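Local atomic coordinates of PnpC (PDB entry 3N9T), a protein that probably cleaves the aromatic ring of hydroxyquinol between its adjacent hydroxyl carbons, as an iron(III)-dependent intradiol dioxygenase. Residues 133-137 and 181-185. Numbering follows the deposited sequence.
Sequences YGRVL and DGCFA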
# COMPACT_ATOMS: atom_id res chain seq x y z
N TYR A 133 3.03 16.55 37.63
CA TYR A 133 4.32 16.57 38.30
C TYR A 133 4.81 15.14 38.57
O TYR A 133 4.06 14.16 38.40
CB TYR A 133 4.22 17.39 39.63
CG TYR A 133 3.49 16.72 40.75
CD1 TYR A 133 2.12 16.36 40.62
CD2 TYR A 133 4.09 16.56 42.00
CE1 TYR A 133 1.42 15.72 41.68
CE2 TYR A 133 3.40 15.94 43.07
CZ TYR A 133 2.07 15.56 42.91
OH TYR A 133 1.41 14.95 43.95
N GLY A 134 6.08 15.01 38.98
CA GLY A 134 6.61 13.65 39.21
C GLY A 134 8.14 13.68 39.19
O GLY A 134 8.75 14.67 39.60
N ARG A 135 8.73 12.58 38.80
CA ARG A 135 10.18 12.44 38.81
C ARG A 135 10.64 11.78 37.55
O ARG A 135 9.85 11.16 36.84
CB ARG A 135 10.62 11.63 40.04
CG ARG A 135 10.06 12.23 41.44
CD ARG A 135 10.36 11.28 42.64
NE ARG A 135 11.74 11.50 43.01
CZ ARG A 135 12.53 10.63 43.66
NH1 ARG A 135 12.09 9.41 44.02
NH2 ARG A 135 13.80 11.02 43.94
N VAL A 136 11.91 11.98 37.22
CA VAL A 136 12.56 11.17 36.21
C VAL A 136 13.62 10.33 36.94
O VAL A 136 14.46 10.87 37.64
CB VAL A 136 13.18 12.04 35.15
CG1 VAL A 136 13.89 11.12 34.05
CG2 VAL A 136 12.08 12.95 34.49
N LEU A 137 13.54 9.00 36.80
CA LEU A 137 14.38 8.12 37.57
C LEU A 137 15.12 7.19 36.60
O LEU A 137 14.74 7.11 35.40
CB LEU A 137 13.44 7.27 38.45
CG LEU A 137 12.60 8.03 39.49
CD1 LEU A 137 11.78 7.01 40.29
CD2 LEU A 137 13.50 8.87 40.40
N ASP A 181 16.56 16.48 42.81
CA ASP A 181 15.97 15.21 43.26
C ASP A 181 15.19 14.52 42.14
O ASP A 181 14.38 13.67 42.41
CB ASP A 181 15.07 15.44 44.47
CG ASP A 181 15.82 16.15 45.61
OD1 ASP A 181 16.82 15.57 46.08
OD2 ASP A 181 15.43 17.28 46.02
N GLY A 182 15.44 14.93 40.89
CA GLY A 182 14.78 14.31 39.71
C GLY A 182 13.30 14.75 39.53
O GLY A 182 12.60 14.24 38.68
N CYS A 183 12.86 15.72 40.31
CA CYS A 183 11.47 16.18 40.33
C CYS A 183 11.23 17.16 39.19
O CYS A 183 12.10 18.03 38.89
CB CYS A 183 11.15 16.83 41.70
SG CYS A 183 11.18 15.64 43.03
N PHE A 184 10.05 17.04 38.60
CA PHE A 184 9.60 18.06 37.64
C PHE A 184 8.15 18.50 37.99
O PHE A 184 7.43 17.77 38.65
CB PHE A 184 9.64 17.48 36.22
CG PHE A 184 8.62 16.45 35.96
CD1 PHE A 184 7.36 16.83 35.47
CD2 PHE A 184 8.91 15.12 36.15
CE1 PHE A 184 6.37 15.88 35.24
CE2 PHE A 184 7.94 14.16 35.91
CZ PHE A 184 6.67 14.53 35.48
N ALA A 185 7.75 19.65 37.51
CA ALA A 185 6.40 20.12 37.70
C ALA A 185 6.02 21.08 36.58
O ALA A 185 6.78 21.99 36.16
CB ALA A 185 6.22 20.76 39.11
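The ring of F184 lies against the backbone of G134 in an antiparallel strand pair of the beta-sandwich catalytic domain of the intradiol dioxygenases, a worked example of aromatic rescue of glycine across a sheet. G134 and F184 form the hydrogen-bonded pair, with G134 N giving to F184 O at 3.1 Å and F184 N returning to G134 O at 2.9 Å. A CB on G134 would crowd CE2 of F184 and, at these backbone angles, jam against the O of Y133; the backbone itself thus demands the bare residue. The ring folds over the opposite strand: CE2 of F184 comes within 3.3 Å of G134 C, and G134 N sits above one ring face, away from its centre. The first torsion, chi1 70°, sets CG of F184 between its own N and carbonyl carbon, which swings the ring across the neighbouring strand. CG2 of V136 meets CD2 of F184 at 4.2 Å, the two side chains standing roughly perpendicular. A leucine in place of F184 would probably lose the cover over the Y133-G134 peptide and open a gap beside V136.

On the other face of the pair, CB of Y133 packs on CB of A185, and CG of R135 lies 3.9 Å from SG of C183. V136 N donates to G182 O at 2.8 Å. A bend at chi3 (79°) brings the guanidinium rim of R135 almost level with D181 O, which takes a bond from NH2 at 3.1 Å (N-H...O 159°) and a weak one from NE at 3.5 Å.

Further out, Y282 of strand 278-287 meets the Y133 ring edge-to-face, while D268 and R262 bond the Y133 hydroxyl. L149 of strand 148-152 packs against both F184 and V136. At the turn entering strand 183-189, OD1 of D179 accepts hydrogen bonds from the backbone N of both D181 and C183.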